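Local structure of 16S rRNA methylase (Escherichia coli, 3P2E) at residues H28-T33 with S100-F105. The protein methylates the N1 position of adenine 1408 in the 16S rRNA of assembled 30S subunits, using S-adenosyl-L-methionine, and so confers resistance to many aminoglycosides. Residues are numbered along the deposited sequence; the frame is centred on the assembly and turned at random.
Sequences HIDLGT and SISILF. With SAH (S-adenosyl-L-homocysteine), chain C.
His28 and Ser100 open a chain of side-chain hydrogen bonds that runs along one face of two neighbouring parallel strands. The imidazole swings away from its backbone N (chi1 178°), which brings the ring across to the other strand with its nitrogen edge leading. ND1 meets Ser100 OG at 2.6 Å in the ring plane, while NE2 makes a longer, more bent bond to Ser102 OG (3.1 Å, 137°), tilted from that plane. Ser102 OG in turn donates to Asp30 OD1 at 2.7 Å, reaching it on the anti side and well out of the carboxylate plane. The other oxygen, OD2, accepts from Thr33 OG1, so the buried carboxylate is held through both oxygens and ties the turn after the strand to the sheet.

Backbone bonds follow the parallel pattern: Ile29 straddles the opposite strand, its N bonded to Ser100 O and its O to Ser102 N, and Leu31 N continues to Ser102 O (2.9 Å). Strands 26-31 and 98-104 are neighbours in the middle of the seven-stranded sheet of a Rossmann-like methyltransferase, order 3-2-1-4-5-7-6; their C-terminal ends diverge, and the cofactor product lies there. The amino N of S-adenosyl-L-homocysteine donates to Gly32 O and Leu104 O, 2.8 Å from each, bridging the two segments where direct pairing has stopped. Waters lie at the same place: one accepts from Leu104 N and lies within hydrogen-bonding distance of Asp30 OD1 and Leu31 O, and another lies between Gly32 O and Leu104 O.

On the reverse face the contacts are apolar. Leu31 and Ile103 run side by side, CD2 to CD1 at 4.1 Å, and Val125 of helix 119-126 packs against both Leu31 and Ile101. Leu31 CD1 also comes within 4.0 Å of adenine C2 of the ligand.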
ATOM      1  N   HIS A  28      -3.588   7.930   3.192  1.00 13.94           N
ATOM      2  CA  HIS A  28      -2.544   7.063   2.672  1.00 14.57           C
ATOM      3  C   HIS A  28      -3.168   5.748   2.222  1.00 13.42           C
ATOM      4  O   HIS A  28      -3.963   5.162   2.950  1.00 16.62           O
ATOM      5  CB  HIS A  28      -1.498   6.762   3.753  1.00 14.55           C
ATOM      6  CG  HIS A  28      -0.422   5.828   3.298  1.00 17.63           C
ATOM      7  ND1 HIS A  28       0.660   6.247   2.553  1.00 18.20           N
ATOM      8  CD2 HIS A  28      -0.300   4.485   3.417  1.00 18.77           C
ATOM      9  CE1 HIS A  28       1.402   5.201   2.231  1.00 18.93           C
ATOM     10  NE2 HIS A  28       0.840   4.120   2.741  1.00 18.12           N
ATOM     11  N   ILE A  29      -2.811   5.295   1.025  1.00 13.21           N
ATOM     12  CA  ILE A  29      -3.317   4.029   0.508  1.00 13.80           C
ATOM     13  C   ILE A  29      -2.173   3.026   0.395  1.00 13.67           C
ATOM     14  O   ILE A  29      -1.110   3.344  -0.142  1.00 15.02           O
ATOM     15  CB  ILE A  29      -3.961   4.182  -0.899  1.00 13.45           C
ATOM     16  CG1 ILE A  29      -5.269   4.974  -0.797  1.00 13.28           C
ATOM     17  CG2 ILE A  29      -4.231   2.796  -1.504  1.00 14.78           C
ATOM     18  CD1 ILE A  29      -5.976   5.197  -2.138  1.00 14.62           C
ATOM     19  N   ASP A  30      -2.391   1.826   0.923  1.00 14.01           N
ATOM     20  CA  ASP A  30      -1.405   0.755   0.844  1.00 14.31           C
ATOM     21  C   ASP A  30      -2.078  -0.338   0.016  1.00 15.13           C
ATOM     22  O   ASP A  30      -3.019  -0.993   0.480  1.00 15.50           O
ATOM     23  CB  ASP A  30      -1.047   0.240   2.242  1.00 12.11           C
ATOM     24  CG  ASP A  30       0.046  -0.814   2.215  1.00 15.16           C
ATOM     25  OD1 ASP A  30       1.017  -0.639   1.449  1.00 14.72           O
ATOM     26  OD2 ASP A  30      -0.059  -1.811   2.968  1.00 14.77           O
ATOM     27  N   LEU A  31      -1.612  -0.499  -1.220  1.00 13.31           N
ATOM     28  CA  LEU A  31      -2.161  -1.484  -2.158  1.00 13.51           C
ATOM     29  C   LEU A  31      -1.479  -2.842  -1.993  1.00 12.49           C
ATOM     30  O   LEU A  31      -0.252  -2.921  -1.970  1.00 12.58           O
ATOM     31  CB  LEU A  31      -1.987  -0.967  -3.587  1.00 15.63           C
ATOM     32  CG  LEU A  31      -2.437  -1.864  -4.744  1.00 15.63           C
ATOM     33  CD1 LEU A  31      -3.906  -2.243  -4.587  1.00 15.63           C
ATOM     34  CD2 LEU A  31      -2.203  -1.128  -6.050  1.00 15.63           C
ATOM     35  N   GLY A  32      -2.279  -3.904  -1.902  1.00 13.83           N
ATOM     36  CA  GLY A  32      -1.737  -5.239  -1.687  1.00 13.08           C
ATOM     37  C   GLY A  32      -1.239  -5.264  -0.253  1.00 14.84           C
ATOM     38  O   GLY A  32      -0.170  -5.789   0.051  1.00 13.75           O
ATOM     39  N   THR A  33      -2.049  -4.701   0.639  1.00 13.19           N
ATOM     40  CA  THR A  33      -1.697  -4.565   2.051  1.00 13.16           C
ATOM     41  C   THR A  33      -1.426  -5.850   2.840  1.00 11.92           C
ATOM     42  O   THR A  33      -0.755  -5.817   3.871  1.00 13.98           O
ATOM     43  CB  THR A  33      -2.769  -3.720   2.783  1.00 14.56           C
ATOM     44  OG1 THR A  33      -2.188  -3.109   3.942  1.00 14.35           O
ATOM     45  CG2 THR A  33      -3.959  -4.582   3.198  1.00 14.26           C
ATOM     46  N   SER A 100      -0.586   9.884  -0.459  1.00 13.85           N
ATOM     47  CA  SER A 100       0.530   8.961  -0.634  1.00 13.88           C
ATOM     48  C   SER A 100       0.036   7.551  -0.926  1.00 13.86           C
ATOM     49  O   SER A 100      -1.021   7.143  -0.446  1.00 13.92           O
ATOM     50  CB  SER A 100       1.413   8.952   0.616  1.00 17.59           C
ATOM     51  OG  SER A 100       0.650   8.704   1.785  1.00 19.46           O
ATOM     52  N   ILE A 101       0.803   6.820  -1.729  1.00 14.14           N
ATOM     53  CA  ILE A 101       0.458   5.457  -2.112  1.00 15.50           C
ATOM     54  C   ILE A 101       1.675   4.563  -1.993  1.00 14.73           C
ATOM     55  O   ILE A 101       2.772   4.935  -2.404  1.00 15.38           O
ATOM     56  CB  ILE A 101      -0.035   5.379  -3.580  1.00 19.32           C
ATOM     57  CG1 ILE A 101      -1.346   6.147  -3.745  1.00 23.17           C
ATOM     58  CG2 ILE A 101      -0.237   3.926  -3.985  1.00 20.92           C
ATOM     59  CD1 ILE A 101      -1.202   7.648  -3.709  1.00 30.00           C
ATOM     60  N   SER A 102       1.481   3.377  -1.435  1.00 14.54           N
ATOM     61  CA  SER A 102       2.584   2.448  -1.290  1.00 13.88           C
ATOM     62  C   SER A 102       2.217   1.045  -1.747  1.00 14.06           C
ATOM     63  O   SER A 102       1.051   0.648  -1.717  1.00 13.82           O
ATOM     64  CB  SER A 102       3.041   2.388   0.170  1.00 17.52           C
ATOM     65  OG  SER A 102       2.009   1.885   1.002  1.00 21.33           O
ATOM     66  N   ILE A 103       3.229   0.324  -2.216  1.00 15.64           N
ATOM     67  CA  ILE A 103       3.100  -1.073  -2.619  1.00 14.28           C
ATOM     68  C   ILE A 103       4.342  -1.682  -1.975  1.00 14.33           C
ATOM     69  O   ILE A 103       5.472  -1.423  -2.407  1.00 13.39           O
ATOM     70  CB  ILE A 103       3.135  -1.265  -4.156  1.00 13.63           C
ATOM     71  CG1 ILE A 103       1.912  -0.595  -4.794  1.00 13.98           C
ATOM     72  CG2 ILE A 103       3.111  -2.758  -4.493  1.00 15.50           C
ATOM     73  CD1 ILE A 103       1.836  -0.748  -6.314  1.00 13.97           C
ATOM     74  N   LEU A 104       4.135  -2.469  -0.922  1.00 13.26           N
ATOM     75  CA  LEU A 104       5.248  -3.056  -0.183  1.00 12.58           C
ATOM     76  C   LEU A 104       5.374  -4.562  -0.310  1.00 14.03           C
ATOM     77  O   LEU A 104       4.407  -5.291  -0.093  1.00 12.47           O
ATOM     78  CB  LEU A 104       5.113  -2.704   1.302  1.00 13.48           C
ATOM     79  CG  LEU A 104       4.799  -1.245   1.622  1.00 15.63           C
ATOM     80  CD1 LEU A 104       4.471  -1.115   3.100  1.00 15.57           C
ATOM     81  CD2 LEU A 104       5.975  -0.364   1.240  1.00 18.31           C
ATOM     82  N   PHE A 105       6.576  -5.012  -0.661  1.00 13.51           N
ATOM     83  CA  PHE A 105       6.877  -6.438  -0.795  1.00 14.03           C
ATOM     84  C   PHE A 105       5.775  -7.187  -1.535  1.00 13.80           C
ATOM     85  O   PHE A 105       5.284  -8.219  -1.060  1.00 12.97           O
ATOM     86  CB  PHE A 105       7.077  -7.036   0.597  1.00 14.01           C
ATOM     87  CG  PHE A 105       7.917  -6.176   1.499  1.00 13.70           C
ATOM     88  CD1 PHE A 105       9.281  -6.023   1.267  1.00 13.97           C
ATOM     89  CD2 PHE A 105       7.332  -5.481   2.550  1.00 11.11           C
ATOM     90  CE1 PHE A 105      10.055  -5.176   2.072  1.00 13.66           C
ATOM     91  CE2 PHE A 105       8.092  -4.634   3.363  1.00 13.00           C
ATOM     92  CZ  PHE A 105       9.460  -4.482   3.118  1.00 12.81           C
TER
HETATM   93  N   SAH C6732       2.197  -5.615   1.609  1.00 14.04           N
HETATM   94  CA  SAH C6732       2.163  -6.871   2.145  1.00 14.61           C
HETATM   95  CB  SAH C6732       2.321  -7.921   1.042  1.00 16.50           C
HETATM   96  CG  SAH C6732       1.887  -9.328   1.328  1.00 15.03           C
HETATM   97  SD  SAH C6732       2.074 -10.516   0.040  1.00 18.09           S
HETATM   98  C   SAH C6732       3.231  -6.964   3.320  1.00 17.03           C
HETATM   99  O   SAH C6732       2.824  -7.758   4.058  1.00 18.93           O
HETATM  100  OXT SAH C6732       4.206  -6.361   3.384  1.00 15.88           O
HETATM  101  C5' SAH C6732       1.452  -9.898  -1.529  1.00 15.92           C
HETATM  102  C4' SAH C6732      -0.037  -9.362  -1.299  1.00 18.07           C
HETATM  103  O4' SAH C6732      -0.338  -8.770  -2.570  1.00 19.53           O
HETATM  104  C3' SAH C6732      -1.075 -10.430  -1.023  1.00 15.96           C
HETATM  105  O3' SAH C6732      -1.793 -10.146   0.219  1.00 18.26           O
HETATM  106  C2' SAH C6732      -1.970 -10.447  -2.316  1.00 17.56           C
HETATM  107  O2' SAH C6732      -3.333 -10.760  -2.126  1.00 14.87           O
HETATM  108  C1' SAH C6732      -1.744  -9.026  -2.876  1.00 17.48           C
HETATM  109  N9  SAH C6732      -1.960  -8.911  -4.373  1.00 17.73           N
HETATM  110  C8  SAH C6732      -1.445  -9.756  -5.366  1.00 19.19           C
HETATM  111  N7  SAH C6732      -1.858  -9.432  -6.578  1.00 20.46           N
HETATM  112  C5  SAH C6732      -2.693  -8.295  -6.314  1.00 19.57           C
HETATM  113  C6  SAH C6732      -3.418  -7.525  -7.288  1.00 20.15           C
HETATM  114  N6  SAH C6732      -3.381  -7.811  -8.611  1.00 20.59           N
HETATM  115  N1  SAH C6732      -4.147  -6.478  -6.751  1.00 19.38           N
HETATM  116  C2  SAH C6732      -4.178  -6.189  -5.381  1.00 16.59           C
HETATM  117  N3  SAH C6732      -3.472  -6.942  -4.448  1.00 16.65           N
HETATM  118  C4  SAH C6732      -2.761  -7.974  -5.009  1.00 18.29           C
HETATM  119  O   HOH W   1       2.191   1.785   3.529  1.00 27.02           O
HETATM  120  O   HOH W   2       1.543  -3.084   0.126  1.00 14.23           O
HETATM  121  O   HOH W   3       2.149  -5.662  -1.984  1.00 17.79           O